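Local coordinates for spike protein S1 (Bat coronavirus HKU9, PDB 5GYQ) that probably helps attach the virion to the host cell membrane, being the putative receptor-binding domain of the betacoronavirus spike, at residues 13-18 / 68-73; 32-37 / 163-168; 59-64 / 154-159; 102-107 / 149-154. All coordinates share one frame; numbering follows the deposited sequence.

Contact 1 (13-18 / 68-73). With NAG (2-acetamido-2-deoxy-beta-D-glucopyranose), chain B.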
loop_
_atom_site.group_PDB
_atom_site.type_symbol
_atom_site.label_atom_id
_atom_site.label_comp_id
_atom_site.label_asym_id
_atom_site.label_seq_id
_atom_site.Cartn_x
_atom_site.Cartn_y
_atom_site.Cartn_z
ATOM N N LEU A 13 0.015 -8.455 -5.733
ATOM C CA LEU A 13 1.263 -7.802 -6.095
ATOM C C LEU A 13 1.488 -7.865 -7.595
ATOM O O LEU A 13 2.080 -6.957 -8.171
ATOM C CB LEU A 13 2.445 -8.435 -5.365
ATOM C CG LEU A 13 2.625 -8.013 -3.909
ATOM C CD1 LEU A 13 3.796 -8.749 -3.284
ATOM C CD2 LEU A 13 2.813 -6.507 -3.804
ATOM N N GLN A 14 1.020 -8.929 -8.240
ATOM C CA GLN A 14 1.183 -9.001 -9.693
ATOM C C GLN A 14 0.079 -8.241 -10.440
ATOM O O GLN A 14 0.191 -8.005 -11.644
ATOM C CB GLN A 14 1.249 -10.462 -10.152
ATOM C CG GLN A 14 -0.063 -11.205 -10.139
ATOM C CD GLN A 14 0.120 -12.695 -10.350
ATOM O OE1 GLN A 14 1.109 -13.283 -9.909
ATOM N NE2 GLN A 14 -0.832 -13.314 -11.029
ATOM N N ASP A 15 -0.975 -7.850 -9.728
ATOM C CA ASP A 15 -2.022 -7.021 -10.322
ATOM C C ASP A 15 -2.691 -6.125 -9.281
ATOM O O ASP A 15 -3.801 -6.416 -8.830
ATOM C CB ASP A 15 -3.075 -7.894 -11.013
ATOM C CG ASP A 15 -4.101 -7.077 -11.786
ATOM O OD1 ASP A 15 -3.822 -5.900 -12.095
ATOM O OD2 ASP A 15 -5.185 -7.617 -12.089
ATOM N N PRO A 16 -2.018 -5.027 -8.900
ATOM C CA PRO A 16 -2.517 -4.100 -7.879
ATOM C C PRO A 16 -3.879 -3.506 -8.224
ATOM O O PRO A 16 -4.102 -3.093 -9.362
ATOM C CB PRO A 16 -1.444 -3.008 -7.844
ATOM C CG PRO A 16 -0.211 -3.680 -8.345
ATOM C CD PRO A 16 -0.691 -4.629 -9.398
ATOM N N PRO A 17 -4.786 -3.458 -7.239
ATOM C CA PRO A 17 -6.135 -2.937 -7.477
ATOM C C PRO A 17 -6.129 -1.437 -7.742
ATOM O O PRO A 17 -5.149 -0.758 -7.434
ATOM C CB PRO A 17 -6.873 -3.263 -6.176
ATOM C CG PRO A 17 -5.804 -3.335 -5.140
ATOM C CD PRO A 17 -4.574 -3.846 -5.833
ATOM N N GLN A 18 -7.209 -0.934 -8.331
ATOM C CA GLN A 18 -7.384 0.500 -8.487
ATOM C C GLN A 18 -7.395 1.129 -7.099
ATOM O O GLN A 18 -7.874 0.514 -6.147
ATOM C CB GLN A 18 -8.680 0.810 -9.240
ATOM C CG GLN A 18 -8.774 0.167 -10.618
ATOM C CD GLN A 18 -7.784 0.749 -11.613
ATOM O OE1 GLN A 18 -7.222 1.824 -11.396
ATOM N NE2 GLN A 18 -7.565 0.038 -12.714
ATOM N N VAL A 68 -2.209 -2.329 -0.594
ATOM C CA VAL A 68 -1.744 -2.463 -1.967
ATOM C C VAL A 68 -2.711 -1.823 -2.955
ATOM O O VAL A 68 -3.939 -1.996 -2.857
ATOM C CB VAL A 68 -1.535 -3.941 -2.333
ATOM C CG1 VAL A 68 -1.047 -4.076 -3.764
ATOM C CG2 VAL A 68 -0.536 -4.580 -1.374
ATOM N N MET A 69 -2.143 -1.070 -3.894
ATOM C CA MET A 69 -2.929 -0.425 -4.943
ATOM C C MET A 69 -2.021 0.010 -6.080
ATOM O O MET A 69 -0.818 -0.217 -6.032
ATOM C CB MET A 69 -3.684 0.782 -4.385
ATOM C CG MET A 69 -2.776 1.951 -4.018
ATOM S SD MET A 69 -3.277 2.772 -2.489
ATOM C CE MET A 69 -2.669 1.607 -1.271
ATOM N N ARG A 70 -2.593 0.638 -7.099
ATOM C CA ARG A 70 -1.793 1.232 -8.158
ATOM C C ARG A 70 -1.863 2.750 -8.053
ATOM O O ARG A 70 -2.798 3.294 -7.464
ATOM C CB ARG A 70 -2.262 0.754 -9.535
ATOM C CG ARG A 70 -3.707 1.072 -9.879
ATOM C CD ARG A 70 -4.076 0.457 -11.221
ATOM N NE ARG A 70 -3.827 -0.982 -11.231
ATOM C CZ ARG A 70 -3.366 -1.660 -12.278
ATOM N NH1 ARG A 70 -3.098 -1.031 -13.415
ATOM N NH2 ARG A 70 -3.167 -2.970 -12.186
ATOM N N ILE A 71 -0.874 3.433 -8.621
ATOM C CA ILE A 71 -0.746 4.876 -8.430
ATOM C C ILE A 71 0.121 5.474 -9.536
ATOM O O ILE A 71 1.119 4.876 -9.924
ATOM C CB ILE A 71 -0.145 5.183 -7.025
ATOM C CG1 ILE A 71 -0.175 6.675 -6.704
ATOM C CG2 ILE A 71 1.270 4.621 -6.895
ATOM C CD1 ILE A 71 0.245 6.985 -5.268
ATOM N N ASN A 72 -0.251 6.636 -10.072
ATOM C CA ASN A 72 0.587 7.213 -11.119
ATOM C C ASN A 72 1.550 8.244 -10.536
ATOM O O ASN A 72 1.489 8.549 -9.342
ATOM C CB ASN A 72 -0.268 7.785 -12.273
ATOM C CG ASN A 72 -0.951 9.119 -11.959
ATOM O OD1 ASN A 72 -0.801 9.705 -10.887
ATOM N ND2 ASN A 72 -1.714 9.605 -12.942
ATOM N N GLU A 73 2.449 8.756 -11.375
ATOM C CA GLU A 73 3.576 9.567 -10.912
ATOM C C GLU A 73 3.169 10.827 -10.141
ATOM O O GLU A 73 3.763 11.139 -9.112
ATOM C CB GLU A 73 4.460 9.958 -12.097
ATOM C CG GLU A 73 5.692 10.778 -11.712
ATOM C CD GLU A 73 6.792 9.951 -11.057
ATOM O OE1 GLU A 73 7.732 10.550 -10.493
ATOM O OE2 GLU A 73 6.729 8.706 -11.109
HETATM C C1 NAG B . -2.441 10.844 -12.880
HETATM C C2 NAG B . -2.016 11.810 -13.962
HETATM C C3 NAG B . -2.677 13.161 -13.733
HETATM C C4 NAG B . -4.193 13.000 -13.643
HETATM C C5 NAG B . -4.587 11.873 -12.683
HETATM C C6 NAG B . -6.050 11.509 -12.788
HETATM C C7 NAG B . 0.171 11.357 -14.975
HETATM C C8 NAG B . 1.649 11.590 -14.896
HETATM N N2 NAG B . -0.569 11.941 -14.022
HETATM O O3 NAG B . -2.324 14.015 -14.814
HETATM O O4 NAG B . -4.790 14.181 -13.113
HETATM O O5 NAG B . -3.846 10.668 -12.937
HETATM O O6 NAG B . -6.412 10.518 -11.836
HETATM O O7 NAG B . -0.337 10.671 -15.857
#

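Contact 2 (32-37 / 163-168)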
loop_
_atom_site.group_PDB
_atom_site.type_symbol
_atom_site.label_atom_id
_atom_site.label_comp_id
_atom_site.label_asym_id
_atom_site.label_seq_id
_atom_site.Cartn_x
_atom_site.Cartn_y
_atom_site.Cartn_z
ATOM N N PHE A 32 6.974 -13.852 8.574
ATOM C CA PHE A 32 6.654 -13.258 7.284
ATOM C C PHE A 32 7.907 -13.043 6.445
ATOM O O PHE A 32 8.929 -12.584 6.949
ATOM C CB PHE A 32 5.913 -11.932 7.487
ATOM C CG PHE A 32 5.575 -11.221 6.209
ATOM C CD1 PHE A 32 6.138 -9.989 5.915
ATOM C CD2 PHE A 32 4.692 -11.781 5.301
ATOM C CE1 PHE A 32 5.827 -9.330 4.740
ATOM C CE2 PHE A 32 4.378 -11.127 4.123
ATOM C CZ PHE A 32 4.946 -9.902 3.843
ATOM N N ASP A 33 7.824 -13.382 5.164
ATOM C CA ASP A 33 8.943 -13.181 4.252
ATOM C C ASP A 33 8.884 -11.786 3.639
ATOM O O ASP A 33 8.221 -11.569 2.626
ATOM C CB ASP A 33 8.945 -14.251 3.157
ATOM C CG ASP A 33 10.180 -14.181 2.273
ATOM O OD1 ASP A 33 10.175 -14.807 1.191
ATOM O OD2 ASP A 33 11.157 -13.499 2.656
ATOM N N PHE A 34 9.592 -10.846 4.261
ATOM C CA PHE A 34 9.562 -9.444 3.852
ATOM C C PHE A 34 10.111 -9.207 2.450
ATOM O O PHE A 34 9.807 -8.194 1.823
ATOM C CB PHE A 34 10.346 -8.588 4.849
ATOM C CG PHE A 34 9.554 -8.183 6.057
ATOM C CD1 PHE A 34 9.379 -9.059 7.115
ATOM C CD2 PHE A 34 8.990 -6.920 6.138
ATOM C CE1 PHE A 34 8.651 -8.687 8.230
ATOM C CE2 PHE A 34 8.263 -6.540 7.248
ATOM C CZ PHE A 34 8.093 -7.428 8.298
ATOM N N THR A 35 10.923 -10.144 1.969
ATOM C CA THR A 35 11.550 -10.034 0.655
ATOM C C THR A 35 10.518 -9.859 -0.460
ATOM O O THR A 35 10.764 -9.164 -1.448
ATOM C CB THR A 35 12.413 -11.278 0.356
ATOM O OG1 THR A 35 13.370 -11.460 1.407
ATOM C CG2 THR A 35 13.145 -11.123 -0.966
ATOM N N VAL A 36 9.359 -10.485 -0.284
ATOM C CA VAL A 36 8.304 -10.469 -1.289
ATOM C C VAL A 36 7.796 -9.054 -1.559
ATOM O O VAL A 36 7.504 -8.699 -2.703
ATOM C CB VAL A 36 7.119 -11.364 -0.862
ATOM C CG1 VAL A 36 6.031 -11.361 -1.925
ATOM C CG2 VAL A 36 7.598 -12.783 -0.591
ATOM N N VAL A 37 7.708 -8.244 -0.510
ATOM C CA VAL A 37 7.167 -6.898 -0.645
ATOM C C VAL A 37 8.259 -5.833 -0.636
ATOM O O VAL A 37 7.966 -4.639 -0.701
ATOM C CB VAL A 37 6.156 -6.584 0.473
ATOM C CG1 VAL A 37 4.990 -7.556 0.413
ATOM C CG2 VAL A 37 6.833 -6.643 1.832
ATOM N N LYS A 163 4.121 -12.559 20.735
ATOM C CA LYS A 163 3.268 -12.506 19.549
ATOM C C LYS A 163 3.683 -11.358 18.635
ATOM O O LYS A 163 3.068 -10.289 18.632
ATOM C CB LYS A 163 1.799 -12.374 19.948
ATOM C CG LYS A 163 1.327 -13.471 20.887
ATOM C CD LYS A 163 0.043 -13.077 21.592
ATOM C CE LYS A 163 -0.271 -14.027 22.736
ATOM N NZ LYS A 163 -1.432 -13.555 23.539
ATOM N N LEU A 164 4.739 -11.590 17.866
ATOM C CA LEU A 164 5.285 -10.576 16.978
ATOM C C LEU A 164 5.258 -11.048 15.531
ATOM O O LEU A 164 4.992 -12.218 15.252
ATOM C CB LEU A 164 6.719 -10.229 17.383
ATOM C CG LEU A 164 6.947 -9.824 18.840
ATOM C CD1 LEU A 164 8.427 -9.588 19.101
ATOM C CD2 LEU A 164 6.128 -8.592 19.195
ATOM N N VAL A 165 5.526 -10.123 14.615
ATOM C CA VAL A 165 5.737 -10.473 13.219
ATOM C C VAL A 165 7.235 -10.465 12.933
ATOM O O VAL A 165 7.867 -9.407 12.940
ATOM C CB VAL A 165 5.021 -9.504 12.264
ATOM C CG1 VAL A 165 5.235 -9.939 10.819
ATOM C CG2 VAL A 165 3.541 -9.432 12.595
ATOM N N CYS A 166 7.805 -11.641 12.694
ATOM C CA CYS A 166 9.250 -11.742 12.488
ATOM C C CYS A 166 9.609 -12.168 11.064
ATOM O O CYS A 166 8.934 -13.006 10.476
ATOM C CB CYS A 166 9.860 -12.716 13.500
ATOM S SG CYS A 166 9.955 -12.068 15.192
ATOM N N PRO A 167 10.686 -11.592 10.510
ATOM C CA PRO A 167 11.103 -11.889 9.134
ATOM C C PRO A 167 11.745 -13.268 8.987
ATOM O O PRO A 167 12.192 -13.843 9.979
ATOM C CB PRO A 167 12.120 -10.789 8.838
ATOM C CG PRO A 167 12.699 -10.464 10.171
ATOM C CD PRO A 167 11.568 -10.603 11.151
ATOM N N VAL A 168 11.787 -13.785 7.761
ATOM C CA VAL A 168 12.472 -15.047 7.495
ATOM C C VAL A 168 13.904 -14.774 7.047
ATOM O O VAL A 168 14.198 -13.722 6.475
ATOM C CB VAL A 168 11.743 -15.902 6.421
ATOM C CG1 VAL A 168 10.237 -15.770 6.556
ATOM C CG2 VAL A 168 12.197 -15.537 5.013
HETATM O O HOH W 1 12.286 -11.656 5.381
#

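Contact 3 (59-64 / 154-159)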
loop_
_atom_site.group_PDB
_atom_site.type_symbol
_atom_site.label_atom_id
_atom_site.label_comp_id
_atom_site.label_asym_id
_atom_site.label_seq_id
_atom_site.Cartn_x
_atom_site.Cartn_y
_atom_site.Cartn_z
ATOM N N MET A 59 14.180 -6.799 11.421
ATOM C CA MET A 59 13.725 -6.898 12.805
ATOM C C MET A 59 12.256 -7.287 12.915
ATOM O O MET A 59 11.557 -7.409 11.910
ATOM C CB MET A 59 13.977 -5.579 13.540
ATOM C CG MET A 59 13.464 -4.347 12.816
ATOM S SD MET A 59 14.083 -2.815 13.538
ATOM C CE MET A 59 13.402 -2.913 15.191
ATOM N N CYS A 60 11.801 -7.486 14.148
ATOM C CA CYS A 60 10.428 -7.904 14.410
ATOM C C CYS A 60 9.541 -6.713 14.751
ATOM O O CYS A 60 10.032 -5.643 15.106
ATOM C CB CYS A 60 10.387 -8.930 15.544
ATOM S SG CYS A 60 11.239 -10.485 15.181
ATOM N N TYR A 61 8.231 -6.908 14.648
ATOM C CA TYR A 61 7.280 -5.836 14.910
ATOM C C TYR A 61 6.063 -6.331 15.681
ATOM O O TYR A 61 5.793 -7.531 15.729
ATOM C CB TYR A 61 6.837 -5.191 13.594
ATOM C CG TYR A 61 7.984 -4.631 12.792
ATOM C CD1 TYR A 61 8.484 -3.363 13.054
ATOM C CD2 TYR A 61 8.574 -5.375 11.778
ATOM C CE1 TYR A 61 9.534 -2.849 12.328
ATOM C CE2 TYR A 61 9.628 -4.867 11.046
ATOM C CZ TYR A 61 10.103 -3.604 11.324
ATOM O OH TYR A 61 11.153 -3.091 10.598
ATOM N N GLY A 62 5.336 -5.397 16.289
ATOM C CA GLY A 62 4.107 -5.723 16.992
ATOM C C GLY A 62 3.039 -6.189 16.023
ATOM O O GLY A 62 2.250 -7.081 16.330
ATOM N N SER A 63 3.025 -5.572 14.846
ATOM C CA SER A 63 2.122 -5.947 13.763
ATOM C C SER A 63 2.557 -5.266 12.474
ATOM O O SER A 63 3.220 -4.221 12.506
ATOM C CB SER A 63 0.676 -5.570 14.091
ATOM O OG SER A 63 0.465 -4.180 13.908
ATOM N N VAL A 64 2.184 -5.857 11.342
ATOM C CA VAL A 64 2.514 -5.267 10.046
ATOM C C VAL A 64 1.278 -5.210 9.157
ATOM O O VAL A 64 0.569 -6.193 9.021
ATOM C CB VAL A 64 3.628 -6.057 9.323
ATOM C CG1 VAL A 64 3.870 -5.494 7.929
ATOM C CG2 VAL A 64 4.912 -6.035 10.138
ATOM N N ILE A 154 3.522 -0.104 3.789
ATOM C CA ILE A 154 3.808 -0.979 4.910
ATOM C C ILE A 154 3.718 -0.194 6.211
ATOM O O ILE A 154 4.556 0.654 6.483
ATOM C CB ILE A 154 5.200 -1.624 4.772
ATOM C CG1 ILE A 154 5.345 -2.266 3.389
ATOM C CG2 ILE A 154 5.423 -2.655 5.866
ATOM C CD1 ILE A 154 6.720 -2.831 3.108
ATOM N N THR A 155 2.679 -0.465 6.996
ATOM C CA THR A 155 2.506 0.158 8.304
ATOM C C THR A 155 3.066 -0.741 9.394
ATOM O O THR A 155 2.721 -1.916 9.475
ATOM C CB THR A 155 1.025 0.444 8.615
ATOM O OG1 THR A 155 0.459 1.244 7.571
ATOM C CG2 THR A 155 0.892 1.174 9.944
ATOM N N LEU A 156 3.928 -0.184 10.232
ATOM C CA LEU A 156 4.585 -0.960 11.271
ATOM C C LEU A 156 4.085 -0.585 12.654
ATOM O O LEU A 156 3.771 0.575 12.916
ATOM C CB LEU A 156 6.097 -0.755 11.198
ATOM C CG LEU A 156 6.734 -1.053 9.843
ATOM C CD1 LEU A 156 8.169 -0.565 9.822
ATOM C CD2 LEU A 156 6.661 -2.542 9.543
ATOM N N LYS A 157 4.003 -1.573 13.538
ATOM C CA LYS A 157 3.780 -1.293 14.951
ATOM C C LYS A 157 4.949 -1.842 15.759
ATOM O O LYS A 157 5.414 -2.954 15.507
ATOM C CB LYS A 157 2.453 -1.884 15.432
ATOM C CG LYS A 157 1.322 -0.861 15.499
ATOM C CD LYS A 157 -0.052 -1.523 15.481
ATOM C CE LYS A 157 -0.274 -2.421 16.690
ATOM N NZ LYS A 157 -0.694 -1.654 17.898
ATOM N N PRO A 158 5.442 -1.051 16.724
ATOM C CA PRO A 158 6.610 -1.449 17.516
ATOM C C PRO A 158 6.364 -2.721 18.318
ATOM O O PRO A 158 5.240 -2.971 18.758
ATOM C CB PRO A 158 6.833 -0.249 18.444
ATOM C CG PRO A 158 5.517 0.440 18.502
ATOM C CD PRO A 158 4.907 0.254 17.147
ATOM N N ALA A 159 7.412 -3.519 18.490
ATOM C CA ALA A 159 7.324 -4.741 19.273
ATOM C C ALA A 159 6.985 -4.411 20.720
ATOM O O ALA A 159 7.534 -3.472 21.297
ATOM C CB ALA A 159 8.626 -5.520 19.191
HETATM O O HOH W 2 0.771 -2.545 11.698
#

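Contact 4 (102-107 / 149-154)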
loop_
_atom_site.group_PDB
_atom_site.type_symbol
_atom_site.label_atom_id
_atom_site.label_comp_id
_atom_site.label_asym_id
_atom_site.label_seq_id
_atom_site.Cartn_x
_atom_site.Cartn_y
_atom_site.Cartn_z
ATOM N N LEU A 102 6.607 3.441 2.277
ATOM C CA LEU A 102 5.930 3.523 0.992
ATOM C C LEU A 102 6.827 2.908 -0.070
ATOM O O LEU A 102 7.919 3.417 -0.344
ATOM C CB LEU A 102 5.608 4.971 0.627
ATOM C CG LEU A 102 4.825 5.796 1.643
ATOM C CD1 LEU A 102 4.665 7.220 1.140
ATOM C CD2 LEU A 102 3.472 5.163 1.909
ATOM N N HIS A 103 6.369 1.810 -0.659
ATOM C CA HIS A 103 7.161 1.117 -1.663
ATOM C C HIS A 103 6.469 1.117 -3.019
ATOM O O HIS A 103 5.520 0.368 -3.251
ATOM C CB HIS A 103 7.446 -0.317 -1.219
ATOM C CG HIS A 103 8.494 -1.005 -2.038
ATOM N ND1 HIS A 103 8.946 -2.273 -1.754
ATOM C CD2 HIS A 103 9.181 -0.592 -3.130
ATOM C CE1 HIS A 103 9.867 -2.618 -2.639
ATOM N NE2 HIS A 103 10.026 -1.617 -3.483
ATOM N N ALA A 104 6.959 1.966 -3.914
ATOM C CA ALA A 104 6.464 2.016 -5.279
ATOM C C ALA A 104 7.380 1.216 -6.195
ATOM O O ALA A 104 8.604 1.381 -6.168
ATOM C CB ALA A 104 6.354 3.450 -5.754
ATOM N N PHE A 105 6.779 0.346 -6.999
ATOM C CA PHE A 105 7.533 -0.549 -7.868
ATOM C C PHE A 105 6.955 -0.561 -9.279
ATOM O O PHE A 105 5.787 -0.225 -9.485
ATOM C CB PHE A 105 7.553 -1.966 -7.287
ATOM C CG PHE A 105 6.186 -2.533 -7.006
ATOM C CD1 PHE A 105 5.542 -3.324 -7.943
ATOM C CD2 PHE A 105 5.550 -2.285 -5.800
ATOM C CE1 PHE A 105 4.287 -3.852 -7.685
ATOM C CE2 PHE A 105 4.297 -2.809 -5.539
ATOM C CZ PHE A 105 3.667 -3.593 -6.483
ATOM N N TYR A 106 7.777 -0.957 -10.246
ATOM C CA TYR A 106 7.394 -0.914 -11.654
ATOM C C TYR A 106 6.376 -1.985 -12.036
ATOM O O TYR A 106 6.486 -3.140 -11.630
ATOM C CB TYR A 106 8.638 -1.041 -12.543
ATOM C CG TYR A 106 9.530 0.181 -12.510
ATOM C CD1 TYR A 106 9.283 1.268 -13.338
ATOM C CD2 TYR A 106 10.610 0.252 -11.642
ATOM C CE1 TYR A 106 10.092 2.391 -13.309
ATOM C CE2 TYR A 106 11.425 1.369 -11.605
ATOM C CZ TYR A 106 11.160 2.437 -12.438
ATOM O OH TYR A 106 11.967 3.550 -12.403
ATOM N N LEU A 107 5.381 -1.577 -12.818
ATOM C CA LEU A 107 4.391 -2.491 -13.376
ATOM C C LEU A 107 4.502 -2.531 -14.892
ATOM O O LEU A 107 4.003 -3.457 -15.534
ATOM C CB LEU A 107 2.973 -2.074 -12.975
ATOM C CG LEU A 107 2.486 -2.424 -11.573
ATOM C CD1 LEU A 107 1.106 -1.840 -11.344
ATOM C CD2 LEU A 107 2.467 -3.931 -11.381
ATOM N N TYR A 149 2.369 2.775 -11.405
ATOM C CA TYR A 149 3.242 2.006 -10.536
ATOM C C TYR A 149 2.428 1.206 -9.534
ATOM O O TYR A 149 1.309 1.584 -9.181
ATOM C CB TYR A 149 4.212 2.921 -9.789
ATOM C CG TYR A 149 5.071 3.769 -10.690
ATOM C CD1 TYR A 149 6.118 3.211 -11.410
ATOM C CD2 TYR A 149 4.839 5.133 -10.818
ATOM C CE1 TYR A 149 6.905 3.982 -12.236
ATOM C CE2 TYR A 149 5.624 5.913 -11.643
ATOM C CZ TYR A 149 6.656 5.333 -12.349
ATOM O OH TYR A 149 7.445 6.102 -13.171
ATOM N N GLY A 150 2.996 0.095 -9.080
ATOM C CA GLY A 150 2.447 -0.625 -7.951
ATOM C C GLY A 150 2.850 0.093 -6.678
ATOM O O GLY A 150 3.916 0.704 -6.614
ATOM N N LEU A 151 1.995 0.033 -5.666
ATOM C CA LEU A 151 2.274 0.673 -4.390
ATOM C C LEU A 151 1.885 -0.224 -3.231
ATOM O O LEU A 151 0.724 -0.650 -3.111
ATOM C CB LEU A 151 1.539 2.008 -4.267
ATOM C CG LEU A 151 1.746 2.714 -2.920
ATOM C CD1 LEU A 151 3.183 3.189 -2.781
ATOM C CD2 LEU A 151 0.781 3.873 -2.736
ATOM N N ALA A 152 2.875 -0.505 -2.391
ATOM C CA ALA A 152 2.669 -1.202 -1.135
ATOM C C ALA A 152 3.012 -0.267 0.016
ATOM O O ALA A 152 4.151 0.181 0.150
ATOM C CB ALA A 152 3.514 -2.468 -1.073
ATOM N N VAL A 153 2.009 0.046 0.824
ATOM C CA VAL A 153 2.187 0.846 2.023
ATOM C C VAL A 153 2.332 -0.092 3.204
ATOM O O VAL A 153 1.392 -0.805 3.566
ATOM C CB VAL A 153 1.009 1.802 2.262
ATOM C CG1 VAL A 153 1.251 2.639 3.512
ATOM C CG2 VAL A 153 0.795 2.693 1.049
ATOM N N ILE A 154 3.522 -0.104 3.789
ATOM C CA ILE A 154 3.808 -0.979 4.910
ATOM C C ILE A 154 3.718 -0.194 6.211
ATOM O O ILE A 154 4.556 0.654 6.483
ATOM C CB ILE A 154 5.200 -1.624 4.772
ATOM C CG1 ILE A 154 5.345 -2.266 3.389
ATOM C CG2 ILE A 154 5.423 -2.655 5.866
ATOM C CD1 ILE A 154 6.720 -2.831 3.108
#

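Contact 1 (13-18 / 68-73)
Arg70 reaches across from its strand to the loop 15-18 and shows how one long side chain can hold a proline-rich segment. Its CB lies 3.9 Å from Pro17 O, and CG comes closer to that same oxygen. CD runs beside the amide of Gln18, with OE1 3.4 Å away; that amide is itself held by Ala114 N and Pro112 O. A bend at chi3 (56°) then brings the guanidinium edge to the carbonyl of Pro16. NE and NH2 grip Pro16 O side-on, at 2.8 Å and 3.0 Å, and the oxygen lies in the guanidinium plane, so both the position and the rotation of the group are fixed. NH2 also forms a salt bridge with Asp15 OD1 at 3.0 Å, the carboxylate standing almost perpendicular (87°) to the guanidinium. The backbone joins in where Arg70 N donates to Pro17 O over 2.9 Å. Pro16 and Pro17, which have no N-H to donate, take part as acceptors through their carbonyl oxygens. Val68 CG1 lies 4.2 Å from Pro16 CB and 4.1 Å from Pro17 CD. Farther along, Asn72 caps the helix 73-81 through OD1 and carries an N-linked sugar on ND2. The contact thus lays the loop after helix 10-14 against strand 63-71, whose neighbour 146-157 adds Val148 against Arg70, while helix 86-90 packs on Met69 through Phe87.

Contact 2 (32-37 / 163-168)
The ring of Phe34 meets Pro167 obliquely, CD1 lying 3.7 Å from Pro167 CB, while one of its faces takes Phe32 CD1 about 3.5 Å above the plane, toward the rim. Phe34 CE1 in turn lies at the edge of the Phe32 ring, so the two aromatics of one segment brace each other. Phe32's side chain touches the other segment through CB, 3.9 Å from Val165 CG1; with CG anti to the backbone N (chi1 178°), its ring continues away toward Leu66 and Pro8. The backbones meet through Phe32 N, which donates to Cys166 O at 2.9 Å in a nearly straight bond (166°). Val168 N returns a weak bond to Phe32 O, and that oxygen also receives a CA-H contact from Pro167. Val168 CG2 packs 3.3 Å from Asp33 OD2, an acceptor of weak bonds from Thr35 N and OG1. A water bridges the segments, accepting from Phe34 N and donating to Val168 O, each at 3.0 Å. This pairing belongs to a short parallel sheet, strand 30-32 lying between 4-5 and 165-167; the Cys166-Cys60 disulfide ties this edge of the S1 C-terminal domain to the segment leading into the main antiparallel sheet.

Contact 3 (59-64 / 154-159)
Tyr61 and Leu156 form the tight side of this contact. Leu156 CD2 sits over the centre of the tyrosine ring, 3.8 Å from the centroid and only 2° off the ring normal, a well-centred CH-pi contact. The other methyl, CD1, reaches toward the hydroxyl end, 3.7 Å from Tyr61 CE1, so CD2 covers the centre of the face while CD1 packs at the rim, near CE1 and CZ. With CG anti to its carbonyl carbon (chi1 -58°), Tyr61 also brings Lys157 O to the ring edge, in plane; its OH is hydrogen-bonded to Leu56 O. Next to it, Val64 continues the apolar row: CG1 lies 3.8 Å from Ile154 CG2, and CG2 lies 4.0 Å from Leu156 CD2, all three side chains pointing the same way. The strands run antiparallel, with Val64 and Leu156 as a non-hydrogen-bonded pair. Lys157 N donates to Ser63 O at 2.9 Å in the carbonyl plane, whereas Gly62 N donates to Lys157 O from above the plane of the Lys157 carbonyl.

The looser side faces solvent, with Lys157 and Ala159 exposed and Ser63 partly so. Here the lysine chain, bent at chi3 and chi4, folds its methylenes past Ser63 OG while the amino end leads away. A water links the two strands, joined to Ser63 OG at 2.8 Å and donating to Thr155 O. The contact brings together the start of strand 63-71 and the end of strand 146-157, with Tyr99 packed on Tyr61 and Leu156, and Val165 of strand 165-167 resting on Val64.

Contact 4 (102-107 / 149-154)
Strands 102-107 and 149-154 are neighbours in the antiparallel five-stranded sheet at the core of this spike domain, crossing at 154° with axes 4.5 Å apart. His103 with Ala152 and Phe105 with Gly150 are hydrogen-bonded pairs, each closed by two N-H...O bonds; that from Ala152 N to His103 O, 2.9 Å long, is nearly straight. Between them, Ala104 and Leu151 form a non-hydrogen-bonded pair. Phe105 takes the position between its backbone N and carbonyl carbon (chi1 55°), folding the ring back over the glycine, whose CA lies 3.7 Å from the centroid. With no side chain at Gly150, the ring packs straight onto its backbone. On the face of Ala104 and Leu151, Leu102 CD2 nestles at 3.7 Å from both Val153 CG1 and CG2. Tyr149 points its edge at the face of Tyr106, an offset edge-to-face pair with centroids 5.6 Å apart and planes at 76°; His44 stacks on Tyr149 and meets Tyr106 edge to face. His103 carries its imidazole away from strand 149-154, where ND1 and NE2 are hydrogen-bonded to Val37 O and Thr43 OG1. The ladder satisfies its hydrogen-bonded pairs, flanking strands bond Ala104 and Leu151, and two partners fix the imidazole's orientation.

From the N terminus, contact 1 joins the loop after helix 10-14 to the far end of strand 63-71, closing a loop of about 50 residues. Contact 2 opens inside that loop and closes only near the C terminus, so the two cross; contact 3 likewise begins before contact 1 has closed. Contacts 3 and 4 both nest within the long loop of contact 2, contact 4 lying inside contact 3 and sharing Ile154 on strand 146-157. Contact 1 meets contact 4 through backbone pairing of Met69 with Leu151, whereas the disulfide Cys60-Cys166 joins contacts 2 and 3. Together they tie the short parallel sheet and the N-terminal helix to the central antiparallel sheet.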